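Side-chain contacts in type III secretion system effector protein ExoU (Pseudomonas fluorescens, PDB 4QMK), which is a type III secreted toxin that probably hydrolyses membrane phospholipids as a patatin-like phospholipase and binds phosphatidylinositol 4,5-bisphosphate at the plasma membrane: residues I49-D54 against P439-A444; L243-T248 against G271-I276. All coordinates share one frame; numbering follows the deposited sequence.

Contact 1: I49-D54 against P439-A444; sequences IYRHSD and PSLNDA
The guanidinium of Arg51 lies against Leu441 and is held from outside the pair: NH2 makes a salt bridge to Asp463, just ahead of helix 464-491. NH1 rests 3.8 Å from Leu441 CD2, an approach oblique to the guanidinium group. The two side chains cross at about a right angle. A bend at chi3 (56°) in the otherwise extended arginine brings NH1 against the leucine. The other methyl, Leu441 CD1, is 4.4 Å from Ile49 CG2, so the leucine spreads its two branches between two alternate residues of strand 47-51. No hydrogen bond joins 49-54 to 439-444. The helix carrying Leu441 begins with Ser440 as N-cap: Ser440 OG accepts from Asp443 N at 3.3 Å, with an N-H...O angle of 165°, and donates a weak bond to Asp443 OD2. Leu441 thus sits in the first turn, with its side chain directed at the sheet. Ala465 touches both Leu441 and Arg51 and brings helix 464-491 into the junction. A methyl-to-methyl contact is thus flanked by a guanidinium-to-methyl contact, and the salt bridge to Asp463 probably lets the charged end of Arg51 lie beside the buried leucine without a polar partner from 439-444.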
loop_
_atom_site.group_PDB
_atom_site.type_symbol
_atom_site.label_atom_id
_atom_site.label_comp_id
_atom_site.label_asym_id
_atom_site.label_seq_id
_atom_site.Cartn_x
_atom_site.Cartn_y
_atom_site.Cartn_z
ATOM N N ILE A 49 43.640 9.332 21.971
ATOM C CA ILE A 49 43.615 10.740 21.770
ATOM C C ILE A 49 44.883 11.360 22.304
ATOM O O ILE A 49 45.202 11.156 23.488
ATOM C CB ILE A 49 42.465 11.372 22.525
ATOM C CG1 ILE A 49 41.148 10.761 22.098
ATOM C CG2 ILE A 49 42.429 12.876 22.246
ATOM C CD1 ILE A 49 39.948 11.348 22.827
ATOM N N TYR A 50 45.605 12.110 21.447
ATOM C CA TYR A 50 46.861 12.776 21.848
ATOM C C TYR A 50 46.733 14.275 21.616
ATOM O O TYR A 50 46.025 14.704 20.684
ATOM C CB TYR A 50 48.050 12.295 21.014
ATOM C CG TYR A 50 48.351 10.803 21.045
ATOM C CD1 TYR A 50 47.789 9.939 20.098
ATOM C CD2 TYR A 50 49.264 10.284 21.929
ATOM C CE1 TYR A 50 48.059 8.574 20.119
ATOM C CE2 TYR A 50 49.545 8.946 21.957
ATOM C CZ TYR A 50 48.930 8.088 21.059
ATOM O OH TYR A 50 49.257 6.759 21.078
ATOM N N ARG A 51 47.430 15.069 22.424
ATOM C CA ARG A 51 47.452 16.519 22.238
ATOM C C ARG A 51 48.873 17.040 22.084
ATOM O O ARG A 51 49.769 16.687 22.846
ATOM C CB ARG A 51 46.758 17.245 23.399
ATOM C CG ARG A 51 46.915 18.775 23.347
ATOM C CD ARG A 51 45.885 19.537 24.191
ATOM N NE ARG A 51 45.942 19.072 25.550
ATOM C CZ ARG A 51 44.902 18.975 26.353
ATOM N NH1 ARG A 51 43.675 19.336 25.974
ATOM N NH2 ARG A 51 45.099 18.494 27.557
ATOM N N HIS A 52 49.065 17.905 21.095
ATOM C CA HIS A 52 50.367 18.553 20.858
ATOM C C HIS A 52 50.462 19.843 21.677
ATOM O O HIS A 52 49.556 20.195 22.400
ATOM C CB HIS A 52 50.522 18.848 19.349
ATOM C CG HIS A 52 50.595 17.619 18.502
ATOM N ND1 HIS A 52 49.486 17.033 17.934
ATOM C CD2 HIS A 52 51.647 16.849 18.146
ATOM C CE1 HIS A 52 49.846 15.951 17.266
ATOM N NE2 HIS A 52 51.155 15.822 17.375
ATOM N N SER A 53 51.555 20.567 21.532
ATOM C CA SER A 53 51.738 21.844 22.220
ATOM C C SER A 53 50.751 22.890 21.719
ATOM O O SER A 53 50.134 23.620 22.509
ATOM C CB SER A 53 53.133 22.340 21.930
ATOM O OG SER A 53 54.010 21.229 21.846
ATOM N N ASP A 54 50.624 22.939 20.388
ATOM C CA ASP A 54 49.748 23.866 19.660
ATOM C C ASP A 54 48.295 23.792 20.114
ATOM O O ASP A 54 47.484 24.674 19.810
ATOM C CB ASP A 54 49.716 23.509 18.158
ATOM C CG ASP A 54 50.928 22.695 17.700
ATOM O OD1 ASP A 54 52.079 23.057 18.055
ATOM O OD2 ASP A 54 50.715 21.687 16.979
ATOM N N PRO A 439 41.599 20.802 15.297
ATOM C CA PRO A 439 42.209 22.003 15.879
ATOM C C PRO A 439 42.200 21.994 17.365
ATOM O O PRO A 439 43.013 22.667 17.969
ATOM C CB PRO A 439 41.293 23.119 15.411
ATOM C CG PRO A 439 40.747 22.636 14.117
ATOM C CD PRO A 439 40.589 21.137 14.269
ATOM N N SER A 440 41.248 21.319 17.986
ATOM C CA SER A 440 41.242 21.276 19.456
ATOM C C SER A 440 40.568 20.051 19.987
ATOM O O SER A 440 39.881 19.325 19.267
ATOM C CB SER A 440 40.476 22.463 20.036
ATOM O OG SER A 440 39.109 22.388 19.658
ATOM N N LEU A 441 40.701 19.869 21.290
ATOM C CA LEU A 441 40.054 18.756 21.948
ATOM C C LEU A 441 38.559 18.891 21.842
ATOM O O LEU A 441 37.852 17.902 21.718
ATOM C CB LEU A 441 40.466 18.673 23.390
ATOM C CG LEU A 441 39.745 17.609 24.210
ATOM C CD1 LEU A 441 39.956 16.235 23.617
ATOM C CD2 LEU A 441 40.306 17.658 25.613
ATOM N N ASN A 442 38.051 20.109 21.874
ATOM C CA ASN A 442 36.606 20.270 21.774
ATOM C C ASN A 442 36.059 19.798 20.418
ATOM O O ASN A 442 35.029 19.156 20.367
ATOM C CB ASN A 442 36.213 21.701 22.035
ATOM C CG ASN A 442 34.737 21.916 21.942
ATOM O OD1 ASN A 442 33.984 21.382 22.726
ATOM N ND2 ASN A 442 34.313 22.668 20.966
ATOM N N ASP A 443 36.745 20.132 19.327
ATOM C CA ASP A 443 36.319 19.728 17.986
ATOM C C ASP A 443 36.342 18.209 17.795
ATOM O O ASP A 443 35.491 17.650 17.115
ATOM C CB ASP A 443 37.200 20.388 16.926
ATOM C CG ASP A 443 36.944 21.859 16.797
ATOM O OD1 ASP A 443 35.768 22.263 16.779
ATOM O OD2 ASP A 443 37.919 22.619 16.718
ATOM N N ALA A 444 37.303 17.549 18.415
ATOM C CA ALA A 444 37.348 16.097 18.408
ATOM C C ALA A 444 36.132 15.548 19.173
ATOM O O ALA A 444 35.454 14.646 18.685
ATOM C CB ALA A 444 38.651 15.614 19.025
#

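Contact 2: L243-T248 against G271-I276; sequences LNITGT and GRAALI
Ile245 points from strand 242-251 at one side of helix 270-278, and both its branches meet the peptide that joins Ala273 to Ala274. The longer branch reaches between two consecutive alanines. Its end, CD1, is 3.8 Å from Ala274 CB and 4.1 Å from Ala273 CB, so a single methyl touches both short side chains. The same Ile245 CD1 is 3.8 Å from Ala274 N, which brings it down onto the helix backbone. The shorter branch, CG2, meets the oxygen of that peptide, 3.7 Å from Ala273 O. The first torsion explains this division: CG1 is anti to the carbonyl carbon and CG2 anti to the backbone N (chi1 -70°), while chi2 of -168° extends CD1 toward the helix. The alanines do not present themselves alike. The CB of Ala273 is directed at the strand, whereas that of Ala274 is turned to the side, neither at the strand nor away from it, and the isoleucine fits against both. Such small side chains let strand and helix come close, with Ile245 CA and Ala274 CA 6.6 Å apart. All three residues are buried, and no hydrogen bond crosses between 243-248 and 271-276. Neighbouring elements complete the packing: Ala107 of helix 107-114 touches Ile245, while Phe227 and Phe260 touch Ala273. A polar tie lies just beyond the helical segment, where Thr246 O is hydrogen-bonded to Ser277 OG. The strand bonds through its backbone to strand 99-103 and to Ser104 beyond it, and along its opposite edge to Phe260 of strand 254-260. Gly102, Ser104 and Gly106 match the GxSxG pattern of a nucleophile elbow, which Ile245 approaches without touching. Helix 270-278 laid on a mixed sheet, with such an elbow following the adjacent parallel strand, fits the alpha/beta core of a patatin-like phospholipase domain.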
loop_
_atom_site.group_PDB
_atom_site.type_symbol
_atom_site.label_atom_id
_atom_site.label_comp_id
_atom_site.label_asym_id
_atom_site.label_seq_id
_atom_site.Cartn_x
_atom_site.Cartn_y
_atom_site.Cartn_z
ATOM N N LEU A 243 16.504 -6.338 6.086
ATOM C CA LEU A 243 16.902 -7.045 4.873
ATOM C C LEU A 243 16.737 -6.191 3.650
ATOM O O LEU A 243 15.721 -5.502 3.525
ATOM C CB LEU A 243 16.053 -8.297 4.724
ATOM C CG LEU A 243 16.190 -9.126 3.431
ATOM C CD1 LEU A 243 17.568 -9.746 3.345
ATOM C CD2 LEU A 243 15.147 -10.212 3.420
ATOM N N ASN A 244 17.744 -6.243 2.769
ATOM C CA ASN A 244 17.673 -5.695 1.428
ATOM C C ASN A 244 17.893 -6.803 0.466
ATOM O O ASN A 244 18.914 -7.464 0.497
ATOM C CB ASN A 244 18.825 -4.761 1.146
ATOM C CG ASN A 244 18.634 -3.465 1.748
ATOM O OD1 ASN A 244 17.887 -2.668 1.255
ATOM N ND2 ASN A 244 19.273 -3.246 2.842
ATOM N N ILE A 245 16.987 -6.950 -0.462
ATOM C CA ILE A 245 17.169 -7.849 -1.532
ATOM C C ILE A 245 17.318 -6.997 -2.802
ATOM O O ILE A 245 16.527 -6.085 -3.072
ATOM C CB ILE A 245 16.011 -8.806 -1.609
ATOM C CG1 ILE A 245 16.109 -9.702 -0.423
ATOM C CG2 ILE A 245 16.074 -9.618 -2.907
ATOM C CD1 ILE A 245 15.199 -10.918 -0.492
ATOM N N THR A 246 18.334 -7.307 -3.578
ATOM C CA THR A 246 18.695 -6.496 -4.723
ATOM C C THR A 246 18.982 -7.298 -5.945
ATOM O O THR A 246 19.275 -8.470 -5.868
ATOM C CB THR A 246 19.958 -5.714 -4.356
ATOM O OG1 THR A 246 19.630 -4.855 -3.257
ATOM C CG2 THR A 246 20.425 -4.864 -5.486
ATOM N N GLY A 247 18.904 -6.670 -7.092
ATOM C CA GLY A 247 19.306 -7.344 -8.308
ATOM C C GLY A 247 19.245 -6.512 -9.527
ATOM O O GLY A 247 18.657 -5.442 -9.521
ATOM N N THR A 248 19.795 -7.029 -10.596
ATOM C CA THR A 248 19.847 -6.263 -11.816
ATOM C C THR A 248 19.296 -7.032 -12.975
ATOM O O THR A 248 19.774 -8.097 -13.278
ATOM C CB THR A 248 21.293 -5.917 -12.127
ATOM O OG1 THR A 248 21.852 -5.241 -10.987
ATOM C CG2 THR A 248 21.378 -5.044 -13.364
ATOM N N GLY A 271 10.107 -13.931 0.610
ATOM C CA GLY A 271 10.343 -15.115 -0.218
ATOM C C GLY A 271 10.133 -14.797 -1.670
ATOM O O GLY A 271 10.976 -15.097 -2.527
ATOM N N ARG A 272 9.019 -14.141 -1.924
ATOM C CA ARG A 272 8.655 -13.715 -3.261
ATOM C C ARG A 272 9.736 -12.746 -3.792
ATOM O O ARG A 272 10.155 -12.868 -4.953
ATOM C CB ARG A 272 7.240 -13.113 -3.209
ATOM C CG ARG A 272 6.624 -12.568 -4.496
ATOM C CD ARG A 272 6.835 -13.436 -5.724
ATOM N NE ARG A 272 6.135 -14.706 -5.649
ATOM C CZ ARG A 272 4.899 -14.934 -6.080
ATOM N NH1 ARG A 272 4.159 -13.988 -6.629
ATOM N NH2 ARG A 272 4.409 -16.146 -5.944
ATOM N N ALA A 273 10.221 -11.829 -2.935
ATOM C CA ALA A 273 11.248 -10.867 -3.310
ATOM C C ALA A 273 12.501 -11.556 -3.760
ATOM O O ALA A 273 13.170 -11.102 -4.706
ATOM C CB ALA A 273 11.610 -9.994 -2.127
ATOM N N ALA A 274 12.861 -12.601 -3.016
ATOM C CA ALA A 274 14.069 -13.371 -3.270
ATOM C C ALA A 274 13.949 -14.194 -4.542
ATOM O O ALA A 274 14.932 -14.392 -5.255
ATOM C CB ALA A 274 14.344 -14.305 -2.097
ATOM N N LEU A 275 12.757 -14.703 -4.816
ATOM C CA LEU A 275 12.549 -15.456 -6.017
ATOM C C LEU A 275 12.749 -14.532 -7.216
ATOM O O LEU A 275 13.393 -14.912 -8.206
ATOM C CB LEU A 275 11.136 -16.029 -6.036
ATOM C CG LEU A 275 10.669 -16.696 -7.339
ATOM C CD1 LEU A 275 11.347 -18.053 -7.517
ATOM C CD2 LEU A 275 9.161 -16.892 -7.258
ATOM N N ILE A 276 12.145 -13.338 -7.127
ATOM C CA ILE A 276 12.179 -12.351 -8.211
ATOM C C ILE A 276 13.629 -11.987 -8.433
ATOM O O ILE A 276 14.142 -11.949 -9.563
ATOM C CB ILE A 276 11.487 -11.027 -7.816
ATOM C CG1 ILE A 276 10.081 -11.258 -7.264
ATOM C CG2 ILE A 276 11.513 -10.032 -8.986
ATOM C CD1 ILE A 276 8.970 -11.069 -8.220
#

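How the contacts relate
Contacts 1 and 2 lie on opposite sides of the chain's centre, their own centres 47 Å apart and their nearest atoms about 29 Å apart, so neither touches the other. Contact 1 is peripheral, about 32 Å from the centre of the chain, and joins the four-stranded antiparallel sheet to the helical region that follows it. Contact 2 lies about 15 Å from that centre, within the patatin-like region and near the presumed nucleophile elbow. In sequence, 49-54 and 439-444 bracket both partners of contact 2: contact 1 is a long-range closure between early and late parts of the chain, contact 2 a local one across only 22 intervening residues.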